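Local coordinates for thiamin pyrophosphokinase family protein (PDB 3MEL) that probably transfers pyrophosphate from ATP to thiamine and here binds thiamine diphosphate and magnesium, at residues 7-12 and 32-38; 26-30 and 79-83; 47-51 and 73-79; 112-116 and 136-140. All blocks are in the same frame, centred on the assembly; numbering follows the deposited sequence.

Interaction 1 of 4, residues 7-12 and 32-38; sequences VAGGNP and GCLHLLE
Gly32 and His35 of helix 32-37 meet Val7, Gly9 and Pro12 in a loop-on-helix contact at the end of a parallel beta strand, in the alpha/beta catalytic domain. Strand 3-7 ends at Val7, whose backbone is hydrogen-bonded to Val27 and Ile29 of the neighbouring strand, and the chain then turns through a glycine-rich loop. Gly32, in the first turn of the helix, has no side chain, so the strand end comes right up to its backbone: CA of Gly32 makes a CA-H...O contact with O of Val7 (3.2 Å, 165° at the hydrogen). One helical turn on, CG2 of Val7 packs on CG of Leu36 at 3.7 Å. Val7 also touches Trp15, while Leu34 on the same helix packs on Val61 of helix 57-64, so the helix is held between this loop and another helix. The side chain of Ala8, next in the loop, lies about 4 Å from that of Thr80, which binds thiamine diphosphate.

The imidazole of His35 is the second point of contact. With CG turned beside its own backbone N (chi1 -64°), the ring leans out from the helix toward the loop. Pro12 lies over one face in a CH-pi contact, its CG 4.0 Å from the ring centroid and 21° off the normal. At the ring edge and in its plane, the carbonyl O of Gly9 is 3.2 Å from CE1 of His35.

Interaction 2 of 4, residues 26-30 and 79-83; sequences FVGID and DTQLA. With TPP (thiamine diphosphate), chain E.
Ile29 carries the apolar half of this contact, where strand 26-29 runs roughly antiparallel (154°) to the first turn of helix 79-90, their axes 9.0 Å apart. From CB its chain forks. CG2 lies against CB of Asp79 at 3.6 Å, and the two side chains slide past each other in opposite directions. On the other branch, CG1 packs on the methyl of Ala83 (CG1 to CB 3.8 Å), and CD1 goes on to the hydroxyl of Thr80 (CD1 to OG1 3.7 Å), crossing it at about a right angle.

The same hydroxyl that touches Ile29 also grips the ligand: OG1, brought beside the backbone N by chi1 of -67°, bonds O1B of thiamine diphosphate at 2.8 Å, and N of Thr80 reaches the same oxygen at 3.1 Å. N of Asp79 bonds the bridging O3A, so the diphosphate sits at the helix N-terminus, where the helix dipole would be expected to favour its charge. Beyond Ile29, the carboxylates of Asp30 and Asp79 lie close, in a placement that is doubtful. Asp30 OD1 accepts from Phe50 N. This is the ligand-binding end of an alpha/beta fold, probably the active site, a strand end supplying a magnesium-binding Asp30 and a helix start gripping a diphosphate.

Interaction 3 of 4, residues 47-51 and 73-79; sequences VGDFD and AEKDDTD. With TPP (thiamine diphosphate), chain E.
Asp49 overlaps Ala73 with its CB, 3.7 Å from CA of Ala73, and then sends its two oxygens separate ways. OD1 closes an Asx turn: it accepts from N of Asp51 at 3.2 Å, nearly straight at 171°, through the lone pair directed away from OD2. That bond fixes the carboxylate and leaves OD2 turned to Lys75, whose NZ forms a salt bridge 3.1 Å away, nearly in line with the C-O bond. A bend at the last torsion of Lys75 (chi4 53°) turns NZ toward OD2 of Asp49, with weak bonds also to O of Asp77 and OD1 of Asp79. The amine thus stands between two carboxylates only 3.3 Å apart (Asp49 OD2 to Asp79 OD1), and its charge would be expected to ease their repulsion. Gly48, lacking a side chain, lets Asp79 lie against its CA.

The site is that of bound magnesium and ligand: Asp49 coordinates magnesium together with Asp30. Residues 75-78 run along thiamine diphosphate up to helix 79-90, whose N-cap is Thr78. O of Asp76 lies beside C2 of the thiazolium, and the methyl CG2 of Thr78 rests 3.8 Å from S1 of the ligand.

Interaction 4 of 4, residues 112-116 and 136-140; sequences NLWLP and SIQYY
Tyr139 is the bump here, and the end of helix 106-113 and the 3-10 turn after it form the notch that receives it, between Leu113 and Pro116. The ring projects from strand 135-140 with chi1 at -62°, which lays CG beside the backbone N and aims the phenol at the helix terminus. Pro116 presses its CG onto one face, the two side chains crossing at about a right angle: CG stands above the middle of the ring, 3.4 Å from the centroid and 10° off the normal, a CH-pi contact. CD lies toward the CE2 rim of the same face, 3.9 Å from CE2 of Tyr139.

The phenol tip pushes into the other wall of the notch. There CD1 of Leu113 meets OH of Tyr139 at 3.4 Å, the leucine chain running at about a right angle to the tyrosine. Leu113 extends toward the strand because its CG is anti to N (chi1 -174°), and CD1 also lies loosely by CG2 of Ile137 at 4.4 Å, so one methyl faces the shallow hollow between two strand residues. A backbone hydrogen bond from Leu115 N to Asn112 O closes the turn that brings the chain from Leu113 round to Pro116.

Met205 touches both Pro116 and Tyr139, and Leu113 also packs on Leu110 of the second subunit. The contact packs the end of helix 106-113 on the face of the mixed sheet, where parallel strands give way to antiparallel ones.

Interactions 1, 2 and 3 crowd one end of the parallel strands 3-7, 26-29 and 45-48, neighbours in the mixed sheet. The centres of interactions 2 and 3 are about 9 Å apart, those of interactions 1 and 2 about 10 Å, and those of interactions 1 and 3 about 16 Å. Interaction 4, on strand 135-140, lies farther across the sheet, its centre about 16 Å from that of interaction 2, which it touches through helix 79-90: Thr80 meets Asn112 and Gln81 meets Leu115. Interactions 1 and 2 alternate along the chain, interaction 3 falls within the span of interaction 2 and shares Asp79, and interaction 4 follows. Together, strand ends and helix start form the magnesium and diphosphate site.

Interaction 1 of 4, residues 7-12 and 32-38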
loop_
_atom_site.group_PDB
_atom_site.type_symbol
_atom_site.label_atom_id
_atom_site.label_comp_id
_atom_site.label_asym_id
_atom_site.label_seq_id
_atom_site.Cartn_x
_atom_site.Cartn_y
_atom_site.Cartn_z
ATOM N N VAL A 7 -11.278 -12.807 7.503
ATOM C CA VAL A 7 -11.577 -12.667 6.074
ATOM C C VAL A 7 -12.361 -11.388 5.715
ATOM O O VAL A 7 -13.561 -11.284 5.947
ATOM C CB VAL A 7 -12.328 -13.906 5.547
ATOM C CG1 VAL A 7 -12.453 -13.856 4.049
ATOM C CG2 VAL A 7 -11.615 -15.187 5.989
ATOM N N ALA A 8 -11.660 -10.401 5.166
ATOM C CA ALA A 8 -12.295 -9.213 4.624
ATOM C C ALA A 8 -12.992 -9.557 3.313
ATOM O O ALA A 8 -13.013 -10.715 2.894
ATOM C CB ALA A 8 -11.281 -8.132 4.409
ATOM N N GLY A 9 -13.552 -8.542 2.665
ATOM C CA GLY A 9 -14.464 -8.756 1.558
ATOM C C GLY A 9 -13.805 -8.824 0.202
ATOM O O GLY A 9 -14.474 -8.799 -0.830
ATOM N N GLY A 10 -12.485 -8.921 0.206
ATOM C CA GLY A 10 -11.732 -8.956 -1.029
ATOM C C GLY A 10 -12.189 -10.104 -1.889
ATOM O O GLY A 10 -12.860 -11.011 -1.409
ATOM N N ASN A 11 -11.848 -10.059 -3.169
ATOM C CA ASN A 11 -12.062 -11.213 -4.020
ATOM C C ASN A 11 -11.144 -12.338 -3.548
ATOM O O ASN A 11 -9.932 -12.129 -3.383
ATOM C CB ASN A 11 -11.805 -10.873 -5.491
ATOM C CG ASN A 11 -11.904 -12.097 -6.401
ATOM O OD1 ASN A 11 -12.281 -13.184 -5.961
ATOM N ND2 ASN A 11 -11.572 -11.919 -7.675
ATOM N N PRO A 12 -11.730 -13.524 -3.286
ATOM C CA PRO A 12 -11.018 -14.734 -2.845
ATOM C C PRO A 12 -9.960 -15.184 -3.852
ATOM O O PRO A 12 -9.061 -15.947 -3.498
ATOM C CB PRO A 12 -12.134 -15.778 -2.757
ATOM C CG PRO A 12 -13.364 -14.992 -2.544
ATOM C CD PRO A 12 -13.188 -13.729 -3.316
ATOM N N GLY A 32 -16.784 -10.747 3.713
ATOM C CA GLY A 32 -15.885 -11.873 3.879
ATOM C C GLY A 32 -16.546 -13.065 4.555
ATOM O O GLY A 32 -16.087 -14.208 4.405
ATOM N N CYS A 33 -17.611 -12.796 5.308
ATOM C CA CYS A 33 -18.441 -13.837 5.904
ATOM C C CYS A 33 -19.032 -14.764 4.834
ATOM O O CYS A 33 -19.050 -15.978 5.009
ATOM C CB CYS A 33 -19.560 -13.229 6.747
ATOM S SG CYS A 33 -19.062 -12.352 8.262
ATOM N N LEU A 34 -19.506 -14.204 3.725
ATOM C CA LEU A 34 -20.046 -15.030 2.644
ATOM C C LEU A 34 -18.947 -15.805 1.918
ATOM O O LEU A 34 -19.130 -16.973 1.550
ATOM C CB LEU A 34 -20.816 -14.174 1.645
ATOM C CG LEU A 34 -21.927 -13.333 2.278
ATOM C CD1 LEU A 34 -22.286 -12.112 1.418
ATOM C CD2 LEU A 34 -23.156 -14.200 2.604
ATOM N N HIS A 35 -17.802 -15.152 1.718
ATOM C CA HIS A 35 -16.669 -15.779 1.042
ATOM C C HIS A 35 -16.175 -17.050 1.746
ATOM O O HIS A 35 -15.801 -18.028 1.093
ATOM C CB HIS A 35 -15.547 -14.763 0.840
ATOM C CG HIS A 35 -15.930 -13.637 -0.070
ATOM N ND1 HIS A 35 -15.195 -12.473 -0.178
ATOM C CD2 HIS A 35 -16.982 -13.494 -0.910
ATOM C CE1 HIS A 35 -15.777 -11.665 -1.048
ATOM N NE2 HIS A 35 -16.866 -12.260 -1.504
ATOM N N LEU A 36 -16.180 -17.023 3.073
ATOM C CA LEU A 36 -15.874 -18.193 3.869
ATOM C C LEU A 36 -16.868 -19.336 3.625
ATOM O O LEU A 36 -16.462 -20.484 3.441
ATOM C CB LEU A 36 -15.882 -17.820 5.347
ATOM C CG LEU A 36 -14.569 -17.457 6.026
ATOM C CD1 LEU A 36 -14.823 -17.083 7.463
ATOM C CD2 LEU A 36 -13.573 -18.602 5.939
ATOM N N LEU A 37 -18.164 -19.029 3.647
ATOM C CA LEU A 37 -19.188 -20.069 3.542
ATOM C C LEU A 37 -19.271 -20.619 2.129
ATOM O O LEU A 37 -19.526 -21.799 1.940
ATOM C CB LEU A 37 -20.563 -19.555 3.980
ATOM C CG LEU A 37 -20.691 -18.924 5.370
ATOM C CD1 LEU A 37 -22.083 -18.301 5.619
ATOM C CD2 LEU A 37 -20.344 -19.947 6.435
ATOM N N GLU A 38 -19.066 -19.768 1.130
ATOM C CA GLU A 38 -19.147 -20.242 -0.242
ATOM C C GLU A 38 -17.869 -21.024 -0.582
ATOM O O GLU A 38 -17.723 -21.571 -1.672
ATOM C CB GLU A 38 -19.407 -19.088 -1.219
ATOM C CG GLU A 38 -18.196 -18.213 -1.479
ATOM C CD GLU A 38 -18.538 -16.927 -2.233
ATOM O OE1 GLU A 38 -19.753 -16.632 -2.367
ATOM O OE2 GLU A 38 -17.593 -16.212 -2.681
#

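Interaction 2 of 4, residues 26-30 and 79-83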
loop_
_atom_site.group_PDB
_atom_site.type_symbol
_atom_site.label_atom_id
_atom_site.label_comp_id
_atom_site.label_asym_id
_atom_site.label_seq_id
_atom_site.Cartn_x
_atom_site.Cartn_y
_atom_site.Cartn_z
ATOM N N PHE A 26 -12.309 -19.137 12.862
ATOM C CA PHE A 26 -12.490 -18.442 11.595
ATOM C C PHE A 26 -13.391 -17.226 11.756
ATOM O O PHE A 26 -14.494 -17.325 12.294
ATOM C CB PHE A 26 -13.057 -19.384 10.533
ATOM C CG PHE A 26 -12.120 -20.490 10.138
ATOM C CD1 PHE A 26 -11.667 -20.603 8.839
ATOM C CD2 PHE A 26 -11.697 -21.433 11.067
ATOM C CE1 PHE A 26 -10.816 -21.636 8.462
ATOM C CE2 PHE A 26 -10.848 -22.462 10.700
ATOM C CZ PHE A 26 -10.402 -22.554 9.391
ATOM N N VAL A 27 -12.909 -16.083 11.268
ATOM C CA VAL A 27 -13.562 -14.793 11.461
ATOM C C VAL A 27 -13.926 -14.160 10.126
ATOM O O VAL A 27 -13.070 -13.940 9.290
ATOM C CB VAL A 27 -12.655 -13.831 12.240
ATOM C CG1 VAL A 27 -13.395 -12.535 12.566
ATOM C CG2 VAL A 27 -12.185 -14.476 13.512
ATOM N N GLY A 28 -15.209 -13.880 9.932
ATOM C CA GLY A 28 -15.671 -13.220 8.732
ATOM C C GLY A 28 -15.790 -11.737 9.010
ATOM O O GLY A 28 -16.157 -11.323 10.108
ATOM N N ILE A 29 -15.460 -10.926 8.018
ATOM C CA ILE A 29 -15.615 -9.487 8.135
ATOM C C ILE A 29 -16.527 -9.017 7.017
ATOM O O ILE A 29 -16.178 -9.121 5.843
ATOM C CB ILE A 29 -14.264 -8.781 8.036
ATOM C CG1 ILE A 29 -13.302 -9.340 9.095
ATOM C CG2 ILE A 29 -14.445 -7.304 8.197
ATOM C CD1 ILE A 29 -11.896 -8.792 9.015
ATOM N N ASP A 30 -17.712 -8.529 7.378
ATOM C CA ASP A 30 -18.670 -8.071 6.380
ATOM C C ASP A 30 -18.838 -9.138 5.305
ATOM O O ASP A 30 -19.187 -10.273 5.589
ATOM C CB ASP A 30 -18.205 -6.762 5.725
ATOM C CG ASP A 30 -19.008 -5.563 6.165
ATOM O OD1 ASP A 30 -19.638 -5.620 7.234
ATOM O OD2 ASP A 30 -19.000 -4.545 5.446
ATOM N N ASP A 79 -14.493 -1.987 9.842
ATOM C CA ASP A 79 -14.928 -3.344 10.190
ATOM C C ASP A 79 -13.754 -4.232 10.593
ATOM O O ASP A 79 -13.839 -4.988 11.554
ATOM C CB ASP A 79 -15.700 -3.986 9.042
ATOM C CG ASP A 79 -17.162 -3.570 9.018
ATOM O OD1 ASP A 79 -17.626 -2.964 10.006
ATOM O OD2 ASP A 79 -17.847 -3.853 8.012
ATOM N N THR A 80 -12.650 -4.107 9.860
ATOM C CA THR A 80 -11.436 -4.870 10.126
ATOM C C THR A 80 -10.748 -4.464 11.432
ATOM O O THR A 80 -10.242 -5.307 12.141
ATOM C CB THR A 80 -10.453 -4.790 8.937
ATOM O OG1 THR A 80 -11.010 -5.458 7.800
ATOM C CG2 THR A 80 -9.133 -5.447 9.274
ATOM N N GLN A 81 -10.727 -3.186 11.774
ATOM C CA GLN A 81 -10.180 -2.821 13.081
ATOM C C GLN A 81 -10.989 -3.471 14.194
ATOM O O GLN A 81 -10.437 -4.017 15.151
ATOM C CB GLN A 81 -10.138 -1.309 13.283
ATOM C CG GLN A 81 -8.960 -0.633 12.614
ATOM C CD GLN A 81 -9.105 0.878 12.576
ATOM O OE1 GLN A 81 -10.157 1.409 12.202
ATOM N NE2 GLN A 81 -8.048 1.582 12.962
ATOM N N LEU A 82 -12.306 -3.422 14.046
ATOM C CA LEU A 82 -13.214 -3.973 15.039
ATOM C C LEU A 82 -13.040 -5.485 15.214
ATOM O O LEU A 82 -12.837 -5.974 16.338
ATOM C CB LEU A 82 -14.658 -3.654 14.664
ATOM C CG LEU A 82 -15.643 -4.135 15.727
ATOM C CD1 LEU A 82 -15.247 -3.592 17.099
ATOM C CD2 LEU A 82 -17.052 -3.755 15.358
ATOM N N ALA A 83 -13.121 -6.207 14.094
ATOM C CA ALA A 83 -12.962 -7.657 14.079
ATOM C C ALA A 83 -11.645 -8.085 14.694
ATOM O O ALA A 83 -11.611 -9.032 15.453
ATOM C CB ALA A 83 -13.098 -8.195 12.684
HETATM N "N1'" TPP E . -12.040 10.723 9.069
HETATM C "C2'" TPP E . -12.454 11.254 10.387
HETATM C CM2 TPP E . -11.330 12.058 11.070
HETATM N "N3'" TPP E . -13.133 10.253 11.216
HETATM C "C4'" TPP E . -14.199 9.451 10.567
HETATM N "N4'" TPP E . -14.730 8.463 11.514
HETATM C "C5'" TPP E . -13.601 8.781 9.273
HETATM C "C6'" TPP E . -13.062 9.922 8.396
HETATM C "C7'" TPP E . -14.670 7.922 8.539
HETATM N N3 TPP E . -14.968 6.653 9.276
HETATM C C2 TPP E . -13.859 6.059 10.035
HETATM S S1 TPP E . -13.562 4.405 9.345
HETATM C C5 TPP E . -15.048 4.353 8.283
HETATM C C4 TPP E . -15.857 5.626 8.596
HETATM C CM4 TPP E . -16.558 6.167 7.354
HETATM C C6 TPP E . -15.831 3.040 8.237
HETATM C C7 TPP E . -15.446 2.171 7.026
HETATM O O7 TPP E . -15.461 0.815 7.437
HETATM P PA TPP E . -15.495 -0.459 6.480
HETATM O O1A TPP E . -14.885 0.226 5.196
HETATM O O2A TPP E . -16.685 -1.320 6.431
HETATM O O3A TPP E . -14.482 -1.646 6.793
HETATM P PB TPP E . -13.611 -2.644 5.931
HETATM O O1B TPP E . -12.533 -3.243 6.902
HETATM O O2B TPP E . -14.515 -3.940 5.831
HETATM O O3B TPP E . -13.272 -2.254 4.549
#

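Interaction 3 of 4, residues 47-51 and 73-79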
loop_
_atom_site.group_PDB
_atom_site.type_symbol
_atom_site.label_atom_id
_atom_site.label_comp_id
_atom_site.label_asym_id
_atom_site.label_seq_id
_atom_site.Cartn_x
_atom_site.Cartn_y
_atom_site.Cartn_z
ATOM N N VAL A 47 -18.326 -10.134 11.782
ATOM C CA VAL A 47 -18.137 -8.750 12.224
ATOM C C VAL A 47 -18.304 -7.699 11.122
ATOM O O VAL A 47 -17.895 -7.888 9.976
ATOM C CB VAL A 47 -16.752 -8.543 12.869
ATOM C CG1 VAL A 47 -16.812 -7.398 13.862
ATOM C CG2 VAL A 47 -16.312 -9.790 13.566
ATOM N N GLY A 48 -18.893 -6.571 11.488
ATOM C CA GLY A 48 -19.122 -5.511 10.529
ATOM C C GLY A 48 -20.453 -4.834 10.717
ATOM O O GLY A 48 -21.110 -5.038 11.719
ATOM N N ASP A 49 -20.839 -4.011 9.755
ATOM C CA ASP A 49 -22.122 -3.329 9.794
ATOM C C ASP A 49 -22.982 -3.990 8.743
ATOM O O ASP A 49 -24.197 -3.825 8.700
ATOM C CB ASP A 49 -21.948 -1.837 9.522
ATOM C CG ASP A 49 -20.943 -1.554 8.427
ATOM O OD1 ASP A 49 -21.187 -1.974 7.282
ATOM O OD2 ASP A 49 -19.910 -0.902 8.701
ATOM N N PHE A 50 -22.312 -4.759 7.898
ATOM C CA PHE A 50 -22.965 -5.628 6.935
ATOM C C PHE A 50 -23.832 -4.864 5.955
ATOM O O PHE A 50 -24.758 -5.428 5.386
ATOM C CB PHE A 50 -23.765 -6.735 7.650
ATOM C CG PHE A 50 -22.910 -7.652 8.487
ATOM C CD1 PHE A 50 -22.217 -8.685 7.909
ATOM C CD2 PHE A 50 -22.785 -7.458 9.847
ATOM C CE1 PHE A 50 -21.429 -9.513 8.665
ATOM C CE2 PHE A 50 -21.989 -8.289 10.609
ATOM C CZ PHE A 50 -21.311 -9.311 10.015
ATOM N N ASP A 51 -23.511 -3.590 5.745
ATOM C CA ASP A 51 -24.260 -2.766 4.800
ATOM C C ASP A 51 -24.002 -3.198 3.361
ATOM O O ASP A 51 -24.798 -2.940 2.461
ATOM C CB ASP A 51 -23.987 -1.256 5.006
ATOM C CG ASP A 51 -22.510 -0.862 4.783
ATOM O OD1 ASP A 51 -21.685 -1.706 4.325
ATOM O OD2 ASP A 51 -22.181 0.319 5.068
ATOM N N ALA A 73 -22.965 1.405 11.039
ATOM C CA ALA A 73 -22.246 1.825 9.824
ATOM C C ALA A 73 -21.399 3.068 10.090
ATOM O O ALA A 73 -20.386 3.305 9.425
ATOM C CB ALA A 73 -23.212 2.095 8.695
ATOM N N GLU A 74 -21.834 3.849 11.079
ATOM C CA GLU A 74 -21.174 5.070 11.494
ATOM C C GLU A 74 -20.313 4.793 12.702
ATOM O O GLU A 74 -20.803 4.791 13.825
ATOM C CB GLU A 74 -22.231 6.103 11.894
ATOM C CG GLU A 74 -21.753 7.562 11.919
ATOM C CD GLU A 74 -21.875 8.220 10.554
ATOM O OE1 GLU A 74 -21.887 7.469 9.547
ATOM O OE2 GLU A 74 -21.970 9.479 10.487
ATOM N N LYS A 75 -19.029 4.559 12.476
ATOM C CA LYS A 75 -18.077 4.435 13.575
ATOM C C LYS A 75 -16.714 4.989 13.180
ATOM O O LYS A 75 -16.459 5.212 11.997
ATOM C CB LYS A 75 -17.936 2.970 14.017
ATOM C CG LYS A 75 -18.361 1.960 12.974
ATOM C CD LYS A 75 -17.605 0.637 13.092
ATOM C CE LYS A 75 -17.978 -0.326 11.964
ATOM N NZ LYS A 75 -17.824 0.289 10.614
ATOM N N ASP A 76 -15.850 5.209 14.171
ATOM C CA ASP A 76 -14.432 5.481 13.925
ATOM C C ASP A 76 -13.704 4.279 13.326
ATOM O O ASP A 76 -12.961 4.417 12.357
ATOM C CB ASP A 76 -13.719 5.868 15.217
ATOM C CG ASP A 76 -14.224 7.169 15.796
ATOM O OD1 ASP A 76 -14.574 8.082 15.002
ATOM O OD2 ASP A 76 -14.263 7.264 17.050
ATOM N N ASP A 77 -13.913 3.101 13.906
ATOM C CA ASP A 77 -13.243 1.899 13.448
ATOM C C ASP A 77 -13.761 1.392 12.117
ATOM O O ASP A 77 -14.957 1.410 11.855
ATOM C CB ASP A 77 -13.420 0.776 14.456
ATOM C CG ASP A 77 -12.632 0.992 15.715
ATOM O OD1 ASP A 77 -12.153 2.123 15.964
ATOM O OD2 ASP A 77 -12.499 0.015 16.470
ATOM N N THR A 78 -12.843 0.905 11.292
ATOM C CA THR A 78 -13.196 0.071 10.150
ATOM C C THR A 78 -13.651 -1.318 10.626
ATOM O O THR A 78 -13.226 -1.781 11.690
ATOM C CB THR A 78 -11.991 -0.119 9.228
ATOM O OG1 THR A 78 -10.916 -0.717 9.962
ATOM C CG2 THR A 78 -11.526 1.214 8.664
ATOM N N ASP A 79 -14.493 -1.987 9.842
ATOM C CA ASP A 79 -14.928 -3.344 10.190
ATOM C C ASP A 79 -13.754 -4.232 10.593
ATOM O O ASP A 79 -13.839 -4.988 11.554
ATOM C CB ASP A 79 -15.700 -3.986 9.042
ATOM C CG ASP A 79 -17.162 -3.570 9.018
ATOM O OD1 ASP A 79 -17.626 -2.964 10.006
ATOM O OD2 ASP A 79 -17.847 -3.853 8.012
HETATM N "N1'" TPP E . -12.040 10.723 9.069
HETATM C "C2'" TPP E . -12.454 11.254 10.387
HETATM C CM2 TPP E . -11.330 12.058 11.070
HETATM N "N3'" TPP E . -13.133 10.253 11.216
HETATM C "C4'" TPP E . -14.199 9.451 10.567
HETATM N "N4'" TPP E . -14.730 8.463 11.514
HETATM C "C5'" TPP E . -13.601 8.781 9.273
HETATM C "C6'" TPP E . -13.062 9.922 8.396
HETATM C "C7'" TPP E . -14.670 7.922 8.539
HETATM N N3 TPP E . -14.968 6.653 9.276
HETATM C C2 TPP E . -13.859 6.059 10.035
HETATM S S1 TPP E . -13.562 4.405 9.345
HETATM C C5 TPP E . -15.048 4.353 8.283
HETATM C C4 TPP E . -15.857 5.626 8.596
HETATM C CM4 TPP E . -16.558 6.167 7.354
HETATM C C6 TPP E . -15.831 3.040 8.237
HETATM C C7 TPP E . -15.446 2.171 7.026
HETATM O O7 TPP E . -15.461 0.815 7.437
HETATM P PA TPP E . -15.495 -0.459 6.480
HETATM O O1A TPP E . -14.885 0.226 5.196
HETATM O O2A TPP E . -16.685 -1.320 6.431
HETATM O O3A TPP E . -14.482 -1.646 6.793
HETATM P PB TPP E . -13.611 -2.644 5.931
HETATM O O1B TPP E . -12.533 -3.243 6.902
HETATM O O2B TPP E . -14.515 -3.940 5.831
HETATM O O3B TPP E . -13.272 -2.254 4.549
#

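Interaction 4 of 4, residues 112-116 and 136-140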
loop_
_atom_site.group_PDB
_atom_site.type_symbol
_atom_site.label_atom_id
_atom_site.label_comp_id
_atom_site.label_asym_id
_atom_site.label_seq_id
_atom_site.Cartn_x
_atom_site.Cartn_y
_atom_site.Cartn_z
ATOM N N ASN A 112 -4.872 -0.670 7.166
ATOM C CA ASN A 112 -4.477 -2.004 7.580
ATOM C C ASN A 112 -2.991 -2.092 7.948
ATOM O O ASN A 112 -2.624 -2.550 9.018
ATOM C CB ASN A 112 -4.811 -3.019 6.475
ATOM C CG ASN A 112 -6.310 -3.337 6.368
ATOM O OD1 ASN A 112 -7.073 -3.156 7.315
ATOM N ND2 ASN A 112 -6.724 -3.838 5.212
ATOM N N LEU A 113 -2.140 -1.633 7.048
ATOM C CA LEU A 113 -0.693 -1.657 7.212
ATOM C C LEU A 113 -0.135 -0.941 8.451
ATOM O O LEU A 113 1.016 -1.125 8.799
ATOM C CB LEU A 113 -0.086 -1.019 5.968
ATOM C CG LEU A 113 1.421 -1.040 5.799
ATOM C CD1 LEU A 113 1.880 -2.478 5.743
ATOM C CD2 LEU A 113 1.791 -0.304 4.533
ATOM N N TRP A 114 -0.926 -0.096 9.097
ATOM C CA TRP A 114 -0.447 0.640 10.260
ATOM C C TRP A 114 -1.147 0.136 11.521
ATOM O O TRP A 114 -1.099 0.777 12.567
ATOM C CB TRP A 114 -0.698 2.149 10.094
ATOM C CG TRP A 114 0.116 2.868 8.998
ATOM C CD1 TRP A 114 1.385 2.570 8.555
ATOM C CD2 TRP A 114 -0.298 4.027 8.249
ATOM N NE1 TRP A 114 1.764 3.450 7.561
ATOM C CE2 TRP A 114 0.747 4.348 7.356
ATOM C CE3 TRP A 114 -1.462 4.808 8.235
ATOM C CZ2 TRP A 114 0.659 5.422 6.471
ATOM C CZ3 TRP A 114 -1.543 5.859 7.352
ATOM C CH2 TRP A 114 -0.490 6.164 6.488
ATOM N N LEU A 115 -1.813 -1.012 11.414
ATOM C CA LEU A 115 -2.508 -1.613 12.556
ATOM C C LEU A 115 -1.665 -1.704 13.840
ATOM O O LEU A 115 -2.050 -1.137 14.862
ATOM C CB LEU A 115 -3.115 -2.959 12.171
ATOM C CG LEU A 115 -4.476 -2.808 11.493
ATOM C CD1 LEU A 115 -4.872 -4.021 10.693
ATOM C CD2 LEU A 115 -5.535 -2.491 12.509
ATOM N N PRO A 116 -0.506 -2.401 13.791
ATOM C CA PRO A 116 0.444 -2.496 14.909
ATOM C C PRO A 116 0.755 -1.170 15.608
ATOM O O PRO A 116 1.143 -1.185 16.773
ATOM C CB PRO A 116 1.726 -2.994 14.234
ATOM C CG PRO A 116 1.468 -2.909 12.753
ATOM C CD PRO A 116 0.008 -3.122 12.618
ATOM N N SER A 136 2.943 -11.244 1.716
ATOM C CA SER A 136 2.829 -11.725 3.072
ATOM C C SER A 136 3.608 -10.820 3.998
ATOM O O SER A 136 4.830 -10.693 3.856
ATOM C CB SER A 136 3.336 -13.157 3.189
ATOM O OG SER A 136 3.419 -13.524 4.556
ATOM N N ILE A 137 2.902 -10.227 4.967
ATOM C CA ILE A 137 3.443 -9.140 5.768
ATOM C C ILE A 137 3.543 -9.472 7.254
ATOM O O ILE A 137 2.585 -9.926 7.861
ATOM C CB ILE A 137 2.592 -7.866 5.566
ATOM C CG1 ILE A 137 2.503 -7.520 4.074
ATOM C CG2 ILE A 137 3.187 -6.686 6.328
ATOM C CD1 ILE A 137 1.504 -6.448 3.719
ATOM N N GLN A 138 4.714 -9.237 7.834
ATOM C CA GLN A 138 4.946 -9.468 9.256
ATOM C C GLN A 138 5.497 -8.202 9.886
ATOM O O GLN A 138 6.216 -7.456 9.224
ATOM C CB GLN A 138 5.965 -10.587 9.450
ATOM C CG GLN A 138 5.361 -11.956 9.707
ATOM C CD GLN A 138 6.353 -12.917 10.354
ATOM O OE1 GLN A 138 7.292 -13.389 9.711
ATOM N NE2 GLN A 138 6.154 -13.196 11.633
ATOM N N TYR A 139 5.191 -7.958 11.159
ATOM C CA TYR A 139 5.666 -6.731 11.810
ATOM C C TYR A 139 6.720 -6.986 12.870
ATOM O O TYR A 139 6.670 -7.990 13.573
ATOM C CB TYR A 139 4.512 -5.916 12.401
ATOM C CG TYR A 139 3.541 -5.449 11.352
ATOM C CD1 TYR A 139 3.771 -4.292 10.621
ATOM C CD2 TYR A 139 2.402 -6.175 11.076
ATOM C CE1 TYR A 139 2.883 -3.873 9.653
ATOM C CE2 TYR A 139 1.514 -5.763 10.116
ATOM C CZ TYR A 139 1.759 -4.623 9.408
ATOM O OH TYR A 139 0.865 -4.256 8.457
ATOM N N TYR A 140 7.675 -6.065 12.973
ATOM C CA TYR A 140 8.740 -6.180 13.958
ATOM C C TYR A 140 9.024 -4.877 14.695
ATOM O O TYR A 140 9.126 -3.822 14.081
ATOM C CB TYR A 140 10.018 -6.662 13.291
ATOM C CG TYR A 140 9.959 -8.090 12.820
ATOM C CD1 TYR A 140 10.270 -9.132 13.673
ATOM C CD2 TYR A 140 9.592 -8.393 11.521
ATOM C CE1 TYR A 140 10.209 -10.424 13.248
ATOM C CE2 TYR A 140 9.527 -9.692 11.085
ATOM C CZ TYR A 140 9.841 -10.706 11.949
ATOM O OH TYR A 140 9.796 -12.013 11.505
#